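Local coordinates for protein adenosine kinase (Trypanosoma brucei brucei, PDB 4N09) that probably phosphorylates adenosine to AMP at the expense of ATP, a magnesium-dependent step of purine salvage, at residues V11-N16 with I166-G171; C15-D20 with V87-C92; D220-N225 with K260-V265. One frame throughout, in Å; residues are numbered along the deposited sequence.

Interaction 1 of 3, residues V11-N16 with I166-G171. With ADN (adenosine), chain E.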
# COMPACT_ATOMS: atom_id res chain seq x y z
N VAL A 11 10.81 7.56 7.31
CA VAL A 11 10.22 6.94 6.10
C VAL A 11 9.28 7.88 5.34
O VAL A 11 8.52 8.69 5.93
CB VAL A 11 9.72 5.49 6.29
CG1 VAL A 11 9.89 5.04 7.71
CG2 VAL A 11 8.29 5.30 5.83
N TYR A 12 9.38 7.80 4.03
CA TYR A 12 8.59 8.61 3.11
C TYR A 12 7.64 7.70 2.38
O TYR A 12 8.05 6.67 1.84
CB TYR A 12 9.54 9.27 2.11
CG TYR A 12 8.90 10.13 1.08
CD1 TYR A 12 8.89 11.51 1.21
CD2 TYR A 12 8.34 9.57 -0.05
CE1 TYR A 12 8.28 12.32 0.25
CE2 TYR A 12 7.75 10.36 -1.03
CZ TYR A 12 7.73 11.74 -0.88
OH TYR A 12 7.14 12.52 -1.86
N VAL A 13 6.37 8.06 2.38
CA VAL A 13 5.33 7.26 1.76
C VAL A 13 4.53 8.14 0.82
O VAL A 13 4.20 9.28 1.18
CB VAL A 13 4.34 6.70 2.80
CG1 VAL A 13 3.20 5.95 2.13
CG2 VAL A 13 5.05 5.78 3.76
N GLN A 14 4.19 7.60 -0.34
CA GLN A 14 3.40 8.33 -1.29
C GLN A 14 2.36 7.42 -1.88
O GLN A 14 2.69 6.31 -2.28
CB GLN A 14 4.29 8.90 -2.38
CG GLN A 14 3.55 9.83 -3.32
CD GLN A 14 4.49 10.84 -4.00
OE1 GLN A 14 5.45 11.33 -3.39
NE2 GLN A 14 4.18 11.18 -5.25
N CYS A 15 1.13 7.91 -1.93
CA CYS A 15 0.01 7.16 -2.46
C CYS A 15 -1.15 8.10 -2.73
O CYS A 15 -1.00 9.31 -2.65
CB CYS A 15 -0.40 6.06 -1.47
SG CYS A 15 -1.47 4.75 -2.17
N ASN A 16 -2.31 7.52 -3.01
CA ASN A 16 -3.53 8.26 -3.27
C ASN A 16 -4.43 8.26 -2.05
O ASN A 16 -4.92 7.21 -1.67
CB ASN A 16 -4.25 7.58 -4.41
CG ASN A 16 -3.38 7.47 -5.63
OD1 ASN A 16 -2.54 8.34 -5.89
ND2 ASN A 16 -3.57 6.42 -6.40
N ILE A 166 14.06 5.70 3.91
CA ILE A 166 13.27 4.63 3.30
C ILE A 166 12.08 5.22 2.57
O ILE A 166 11.38 6.07 3.11
CB ILE A 166 12.74 3.72 4.39
CG1 ILE A 166 13.89 2.98 5.06
CG2 ILE A 166 11.76 2.72 3.79
CD1 ILE A 166 13.54 2.46 6.43
N PHE A 167 11.88 4.79 1.33
CA PHE A 167 10.89 5.39 0.45
C PHE A 167 9.94 4.29 -0.01
O PHE A 167 10.39 3.30 -0.59
CB PHE A 167 11.55 5.99 -0.77
CG PHE A 167 12.45 7.13 -0.47
CD1 PHE A 167 12.07 8.41 -0.78
CD2 PHE A 167 13.70 6.93 0.12
CE1 PHE A 167 12.92 9.48 -0.49
CE2 PHE A 167 14.55 7.99 0.42
CZ PHE A 167 14.15 9.27 0.10
N TYR A 168 8.64 4.47 0.24
CA TYR A 168 7.64 3.48 -0.14
C TYR A 168 6.55 4.12 -0.98
O TYR A 168 5.88 5.05 -0.55
CB TYR A 168 7.03 2.83 1.08
CG TYR A 168 5.77 2.07 0.73
CD1 TYR A 168 5.82 0.89 0.02
CD2 TYR A 168 4.53 2.57 1.07
CE1 TYR A 168 4.66 0.20 -0.32
CE2 TYR A 168 3.36 1.91 0.73
CZ TYR A 168 3.43 0.72 0.04
OH TYR A 168 2.25 0.08 -0.29
N PHE A 169 6.42 3.64 -2.21
CA PHE A 169 5.35 4.05 -3.10
C PHE A 169 4.49 2.86 -3.37
O PHE A 169 5.00 1.79 -3.63
CB PHE A 169 5.89 4.51 -4.45
CG PHE A 169 6.33 5.93 -4.47
CD1 PHE A 169 5.69 6.86 -5.27
CD2 PHE A 169 7.40 6.33 -3.72
CE1 PHE A 169 6.10 8.16 -5.30
CE2 PHE A 169 7.83 7.64 -3.75
CZ PHE A 169 7.17 8.56 -4.53
N SER A 170 3.18 3.04 -3.34
CA SER A 170 2.30 1.96 -3.75
C SER A 170 2.30 1.91 -5.27
O SER A 170 2.54 2.91 -5.94
CB SER A 170 0.89 2.18 -3.21
OG SER A 170 0.23 3.14 -4.00
N GLY A 171 2.02 0.74 -5.81
CA GLY A 171 1.90 0.58 -7.25
C GLY A 171 0.79 1.43 -7.82
O GLY A 171 0.88 1.89 -8.95
O5' ADN E . -6.06 -2.11 0.79
C5' ADN E . -7.36 -1.58 0.54
C4' ADN E . -7.28 -0.09 0.34
O4' ADN E . -7.02 0.15 -1.03
C3' ADN E . -8.55 0.66 0.62
O3' ADN E . -8.32 1.29 1.87
C2' ADN E . -8.69 1.67 -0.52
O2' ADN E . -8.91 3.05 -0.14
C1' ADN E . -7.36 1.51 -1.23
N9 ADN E . -7.35 1.69 -2.68
C8 ADN E . -8.06 0.97 -3.57
N7 ADN E . -7.79 1.32 -4.85
C5 ADN E . -6.86 2.28 -4.72
C6 ADN E . -6.14 3.10 -5.67
N6 ADN E . -6.35 2.94 -6.98
N1 ADN E . -5.27 3.97 -5.15
C2 ADN E . -5.05 4.11 -3.82
N3 ADN E . -5.68 3.39 -2.89
C4 ADN E . -6.56 2.50 -3.30

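Interaction 2 of 3, residues C15-D20 with V87-C92. With ADN (adenosine), chain E.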
# COMPACT_ATOMS: atom_id res chain seq x y z
N CYS A 15 1.13 7.91 -1.93
CA CYS A 15 0.01 7.16 -2.46
C CYS A 15 -1.15 8.10 -2.73
O CYS A 15 -1.00 9.31 -2.65
CB CYS A 15 -0.40 6.06 -1.47
SG CYS A 15 -1.47 4.75 -2.17
N ASN A 16 -2.31 7.52 -3.01
CA ASN A 16 -3.53 8.26 -3.27
C ASN A 16 -4.43 8.26 -2.05
O ASN A 16 -4.92 7.21 -1.67
CB ASN A 16 -4.25 7.58 -4.41
CG ASN A 16 -3.38 7.47 -5.63
OD1 ASN A 16 -2.54 8.34 -5.89
ND2 ASN A 16 -3.57 6.42 -6.40
N PRO A 17 -4.62 9.41 -1.40
CA PRO A 17 -5.46 9.40 -0.19
C PRO A 17 -6.93 9.36 -0.57
O PRO A 17 -7.37 10.21 -1.33
CB PRO A 17 -5.08 10.69 0.52
CG PRO A 17 -4.55 11.58 -0.55
CD PRO A 17 -4.03 10.73 -1.66
N LEU A 18 -7.66 8.35 -0.11
CA LEU A 18 -9.04 8.12 -0.50
C LEU A 18 -9.88 7.86 0.71
O LEU A 18 -9.40 7.27 1.68
CB LEU A 18 -9.18 6.89 -1.38
CG LEU A 18 -8.29 6.81 -2.61
CD1 LEU A 18 -8.52 5.48 -3.31
CD2 LEU A 18 -8.54 7.96 -3.54
N LEU A 19 -11.12 8.33 0.66
CA LEU A 19 -12.06 8.05 1.70
C LEU A 19 -12.83 6.82 1.32
O LEU A 19 -13.41 6.77 0.24
CB LEU A 19 -13.04 9.21 1.86
CG LEU A 19 -13.87 9.00 3.13
CD1 LEU A 19 -13.37 9.87 4.28
CD2 LEU A 19 -15.33 9.28 2.82
N ASP A 20 -12.83 5.83 2.20
CA ASP A 20 -13.54 4.59 1.95
C ASP A 20 -15.00 4.71 2.35
O ASP A 20 -15.34 5.03 3.51
CB ASP A 20 -12.89 3.41 2.69
CG ASP A 20 -11.58 2.97 2.07
OD1 ASP A 20 -11.27 3.38 0.93
OD2 ASP A 20 -10.85 2.18 2.71
N VAL A 87 7.04 8.98 10.08
CA VAL A 87 6.51 8.87 8.72
C VAL A 87 6.01 10.18 8.18
O VAL A 87 5.30 10.90 8.85
CB VAL A 87 5.33 7.90 8.65
CG1 VAL A 87 4.85 7.75 7.22
CG2 VAL A 87 5.72 6.54 9.17
N THR A 88 6.34 10.44 6.92
CA THR A 88 5.77 11.54 6.17
C THR A 88 5.02 10.99 4.97
O THR A 88 5.50 10.06 4.33
CB THR A 88 6.90 12.47 5.67
OG1 THR A 88 7.63 12.93 6.81
CG2 THR A 88 6.33 13.66 4.87
N TYR A 89 3.85 11.54 4.68
CA TYR A 89 3.01 11.04 3.62
C TYR A 89 2.73 12.16 2.66
O TYR A 89 2.47 13.28 3.06
CB TYR A 89 1.66 10.57 4.18
CG TYR A 89 0.65 10.07 3.16
CD1 TYR A 89 -0.23 10.94 2.55
CD2 TYR A 89 0.56 8.73 2.82
CE1 TYR A 89 -1.16 10.49 1.62
CE2 TYR A 89 -0.37 8.27 1.90
CZ TYR A 89 -1.23 9.16 1.31
OH TYR A 89 -2.15 8.73 0.38
N VAL A 90 2.75 11.81 1.39
CA VAL A 90 2.51 12.75 0.34
C VAL A 90 1.40 12.25 -0.58
O VAL A 90 1.40 11.11 -1.03
CB VAL A 90 3.79 12.95 -0.49
CG1 VAL A 90 3.52 13.82 -1.70
CG2 VAL A 90 4.88 13.57 0.39
N GLY A 91 0.45 13.13 -0.86
CA GLY A 91 -0.64 12.83 -1.77
C GLY A 91 -1.37 14.11 -2.04
O GLY A 91 -1.00 15.14 -1.52
N CYS A 92 -2.42 14.04 -2.83
CA CYS A 92 -3.23 15.23 -3.13
C CYS A 92 -4.67 15.02 -2.66
O CYS A 92 -5.29 13.98 -2.95
CB CYS A 92 -3.19 15.52 -4.62
SG CYS A 92 -3.88 17.11 -5.11
O5' ADN E . -6.06 -2.11 0.79
C5' ADN E . -7.36 -1.58 0.54
C4' ADN E . -7.28 -0.09 0.34
O4' ADN E . -7.02 0.15 -1.03
C3' ADN E . -8.55 0.66 0.62
O3' ADN E . -8.32 1.29 1.87
C2' ADN E . -8.69 1.67 -0.52
O2' ADN E . -8.91 3.05 -0.14
C1' ADN E . -7.36 1.51 -1.23
N9 ADN E . -7.35 1.69 -2.68
C8 ADN E . -8.06 0.97 -3.57
N7 ADN E . -7.79 1.32 -4.85
C5 ADN E . -6.86 2.28 -4.72
C6 ADN E . -6.14 3.10 -5.67
N6 ADN E . -6.35 2.94 -6.98
N1 ADN E . -5.27 3.97 -5.15
C2 ADN E . -5.05 4.11 -3.82
N3 ADN E . -5.68 3.39 -2.89
C4 ADN E . -6.56 2.50 -3.30

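Interaction 3 of 3, residues D220-N225 with K260-V265. With ADP (adenosine-5'-diphosphate), chain F.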
# COMPACT_ATOMS: atom_id res chain seq x y z
N ASP A 220 14.54 -1.32 -4.94
CA ASP A 220 15.34 -2.25 -4.16
C ASP A 220 14.48 -3.40 -3.65
O ASP A 220 14.93 -4.53 -3.60
CB ASP A 220 15.99 -1.51 -2.98
CG ASP A 220 16.95 -0.42 -3.44
OD1 ASP A 220 18.00 -0.78 -4.01
OD2 ASP A 220 16.63 0.78 -3.24
N ILE A 221 13.28 -3.08 -3.16
CA ILE A 221 12.39 -4.10 -2.64
C ILE A 221 11.06 -4.09 -3.36
O ILE A 221 10.40 -3.06 -3.43
CB ILE A 221 12.14 -3.92 -1.13
CG1 ILE A 221 13.46 -3.99 -0.39
CG2 ILE A 221 11.18 -4.99 -0.61
CD1 ILE A 221 13.34 -4.20 1.11
N ILE A 222 10.64 -5.26 -3.81
CA ILE A 222 9.36 -5.40 -4.46
C ILE A 222 8.48 -6.29 -3.63
O ILE A 222 8.83 -7.43 -3.34
CB ILE A 222 9.50 -6.08 -5.82
CG1 ILE A 222 10.36 -5.24 -6.73
CG2 ILE A 222 8.15 -6.29 -6.45
CD1 ILE A 222 10.82 -6.02 -7.95
N VAL A 223 7.29 -5.81 -3.32
CA VAL A 223 6.36 -6.54 -2.48
C VAL A 223 5.05 -6.78 -3.22
O VAL A 223 4.57 -5.90 -3.91
CB VAL A 223 6.03 -5.76 -1.22
CG1 VAL A 223 5.14 -6.61 -0.33
CG2 VAL A 223 7.30 -5.41 -0.49
N ALA A 224 4.49 -7.96 -3.06
CA ALA A 224 3.22 -8.27 -3.66
C ALA A 224 2.57 -9.45 -3.01
O ALA A 224 3.19 -10.11 -2.20
CB ALA A 224 3.40 -8.55 -5.14
N ASN A 225 1.33 -9.72 -3.39
CA ASN A 225 0.66 -10.98 -3.02
C ASN A 225 0.69 -12.02 -4.14
O ASN A 225 1.24 -11.78 -5.23
CB ASN A 225 -0.78 -10.72 -2.56
CG ASN A 225 -1.66 -10.24 -3.70
OD1 ASN A 225 -1.45 -10.59 -4.86
ND2 ASN A 225 -2.65 -9.48 -3.36
N LYS A 260 21.98 -1.62 -2.80
CA LYS A 260 21.59 -2.26 -1.54
C LYS A 260 21.26 -3.73 -1.68
O LYS A 260 21.33 -4.46 -0.71
CB LYS A 260 20.40 -1.54 -0.90
CG LYS A 260 20.71 -0.10 -0.55
CD LYS A 260 20.33 0.21 0.89
CE LYS A 260 20.88 1.57 1.30
NZ LYS A 260 20.95 1.69 2.78
N GLY A 261 20.85 -4.16 -2.86
CA GLY A 261 20.44 -5.54 -3.05
C GLY A 261 18.94 -5.66 -3.25
O GLY A 261 18.14 -5.25 -2.40
N ARG A 262 18.56 -6.21 -4.39
CA ARG A 262 17.17 -6.41 -4.71
C ARG A 262 16.58 -7.51 -3.87
O ARG A 262 17.17 -8.58 -3.68
CB ARG A 262 17.05 -6.73 -6.20
CG ARG A 262 15.80 -7.49 -6.63
CD ARG A 262 14.55 -6.62 -6.73
NE ARG A 262 14.62 -5.40 -7.57
CZ ARG A 262 14.77 -5.37 -8.90
NH1 ARG A 262 14.81 -4.22 -9.58
NH2 ARG A 262 14.90 -6.51 -9.56
N VAL A 263 15.39 -7.25 -3.35
CA VAL A 263 14.69 -8.21 -2.50
C VAL A 263 13.28 -8.33 -3.01
O VAL A 263 12.67 -7.33 -3.42
CB VAL A 263 14.65 -7.70 -1.04
CG1 VAL A 263 13.85 -8.66 -0.16
CG2 VAL A 263 16.05 -7.51 -0.50
N VAL A 264 12.71 -9.52 -2.92
CA VAL A 264 11.34 -9.72 -3.37
C VAL A 264 10.55 -10.44 -2.30
O VAL A 264 10.95 -11.49 -1.83
CB VAL A 264 11.32 -10.50 -4.71
CG1 VAL A 264 9.89 -10.78 -5.17
CG2 VAL A 264 12.05 -9.73 -5.78
N VAL A 265 9.40 -9.88 -1.96
CA VAL A 265 8.54 -10.40 -0.91
C VAL A 265 7.12 -10.63 -1.46
O VAL A 265 6.44 -9.70 -1.85
CB VAL A 265 8.46 -9.40 0.24
CG1 VAL A 265 7.68 -9.97 1.41
CG2 VAL A 265 9.85 -9.05 0.71
PB ADP F . -3.52 -9.09 0.47
O1B ADP F . -2.62 -8.28 -0.48
O2B ADP F . -4.34 -8.28 1.48
O3B ADP F . -4.37 -10.17 -0.17
PA ADP F . -2.43 -11.41 1.75
O1A ADP F . -3.90 -11.82 1.65
O2A ADP F . -1.33 -12.22 1.07
O3A ADP F . -2.35 -9.87 1.30
O5' ADP F . -2.09 -11.35 3.33
C5' ADP F . -1.09 -10.53 3.88
C4' ADP F . -0.75 -11.18 5.18
O4' ADP F . -1.89 -11.10 6.02
C3' ADP F . -0.39 -12.65 5.03
O3' ADP F . 0.99 -12.85 4.71
C2' ADP F . -0.79 -13.15 6.40
O2' ADP F . 0.22 -12.84 7.32
C1' ADP F . -1.97 -12.30 6.79
N9 ADP F . -3.24 -13.01 6.46
C8 ADP F . -4.00 -12.76 5.38
N7 ADP F . -5.07 -13.57 5.38
C5 ADP F . -5.02 -14.34 6.47
C6 ADP F . -5.86 -15.39 7.06
N6 ADP F . -7.00 -15.76 6.45
N1 ADP F . -5.45 -15.98 8.21
C2 ADP F . -4.32 -15.60 8.83
N3 ADP F . -3.54 -14.64 8.33
C4 ADP F . -3.82 -13.98 7.18

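Interaction 1 of 3, residues V11-N16 with I166-G171
The carbonyl oxygen of Ile166 takes two donors from strand 11-14. Tyr12 N gives it a straight hydrogen bond of 2.8 Å, with 171° at the hydrogen, and Val11 CA sends a weaker CA-H contact to the same atom. Tyr12 then turns acceptor: its O takes the N-H of Tyr168, also at 2.8 Å. Tyr168 O is met in turn by Gln14 N at 3.1 Å and by the CA-H of Val13. A weak bond from Ser170 N to Gln14 O ends the pairing. This is the parallel register of two neighbouring strands in the large central sheet of a ribokinase-like fold.

Val11, Val13, Ile166 and Tyr168 lie on one face of the sheet. There Val13 CG1 touches the edge of the Tyr168 ring at CD2, 3.8 Å away. The Tyr168 hydroxyl reaches beyond both strands to Asn198.

The other face carries Tyr12, Gln14, Phe167 and Phe169. Gln14 CB sits over the face of the Phe169 ring, 3.6 Å from its centroid, in a CH-pi contact. CG of Gln14 is anti to its backbone N (chi1 -172°) and the chain runs on extended, which lays it alongside the ring. The amide plane is turned 40° from the ring plane. Gln14 OE1 receives the Tyr12 hydroxyl at 2.6 Å. Phe169 CE2 meets the edge of the Tyr12 ring near its plane. Helices 155-163 and 178-190 cover this face.

Past the strand, Asn16 ND2 donates to N1 of adenosine at 3.2 Å. The chemistry implies a shielded sheet core in which the phenol of Tyr12 satisfies OE1 of buried Gln14 and helps fix the amide's rotation against Phe169, while the loop just past the strand presents the Asn16 amide N-H to N1, which acts as acceptor.

Interaction 2 of 3, residues C15-D20 with V87-C92
The two backbones approach at one point, where the CA atoms of Asn16 and Gly91 are 5.6 Å apart, and then diverge: the chain leaves the central sheet after Cys15, whose N makes a weak hydrogen bond of 3.3 Å to Val90 O. Gly91 has no side chain, and its CA lies against Pro17 CD and Cys15 O at this point.

Tyr89 and Pro17 carry much of the side-chain contact, with Cys15 beside them. CG of Tyr89 is anti to the backbone N (chi1 177°), and the ring stretches across to the loop of residues 15-17. The hydroxyl end lies against the backbone of this loop. Pro17 CD is 3.4 Å from Tyr89 OH, and Cys15 CB is 4.0 Å from Tyr89 CE2. Pro17 CB reaches the other ortho carbon of the phenol, CE1, so the loop touches both flanks of the hydroxyl. The proline ring and the phenol ring approach at a slant. Pro17 CG also touches Cys92 O at 3.5 Å.

Beyond the loop the chain enters strand 18-24, part of the smaller sheet that forms the lid in this family, and there it lines the adenosine pocket. Leu18 CD1 lies 3.6 Å from N3 of the adenine. The carboxylate of Asp20 takes both ribose hydroxyls. Its OD1 accepts O2' at 2.6 Å, and its OD2 accepts O3' at 2.8 Å. Gly66, Asn70 and Asp302 supply further hydrogen bonds to the nucleoside.

Asp20 thus holds the neighbouring hydroxyls with one oxygen each, an arrangement suited to the cis-diol of a ribose. The packing of Pro17 on Tyr89, further back along the chain, anchors the loop leading to the lid strand on strand 87-94 by van der Waals contact, with one weak backbone bond.

Interaction 3 of 3, residues D220-N225 with K260-V265
Ile221 and Val263 lie side by side and point the same way on neighbouring parallel strands of a beta-alpha-beta unit, whose connection runs through helices 226-236 and 243-252. Ile221 CG1 meets Val263 CB at 4.0 Å. Val223 and Val265 continue this face, with Val223 CG2 at 4.2 Å from Val265 CB. Helix 300-312 packs on it through Met305, Phe304 and Tyr312.

Ile222 and Val264 project to the other face. There CD1 of Ile222 lies over one face of the Arg262 guanidinium, 3.9 Å from NE and displaced toward the rim. The arginine is bent at chi2 and chi3 (78° and 54°), which folds it back over the isoleucine. Its nitrogens are held by backbone carbonyls: NE by Thr219, NH1 by Pro255 and NH2 by Val254. Asp220 sends its carboxylate to other partners, the hydroxyl of Tyr256 and the backbone N of Phe195.

Four backbone bonds join the strands. Val263 N donates to Asp220 O at 2.8 Å, and Ile222 N to Val263 O at 2.9 Å. Val265 N to Ile222 O and Ala224 N to Val265 O carry on the pattern.

The first strand leads into helix 226-236. Asn225 is its N-cap, with OD1 accepting the N-H of Glu228, while Asn225 ND2 donates to the beta-phosphate oxygen O1B of ADP at 3.1 Å.

The chain opens with strand 11-14 and passes through the loop at residues 15-17 into strand 18-24. Interaction 2 closes first, when the chain returns from the lid region to strand 87-94. Interaction 1 starts from the same stretch, shares Cys15 and Asn16, and closes later, at 166-171. In the central sheet, strand 11-14 lies between 87-94 and 166-169. Interaction 3 follows in series, closing a shorter, helical loop further across that sheet. Interactions 1 and 2 both adjoin the adenosine site; interaction 1 joins two central strands, and interaction 2 ties the approach to the lid strand to the sheet. Interaction 3 includes Asn225, which binds ADP.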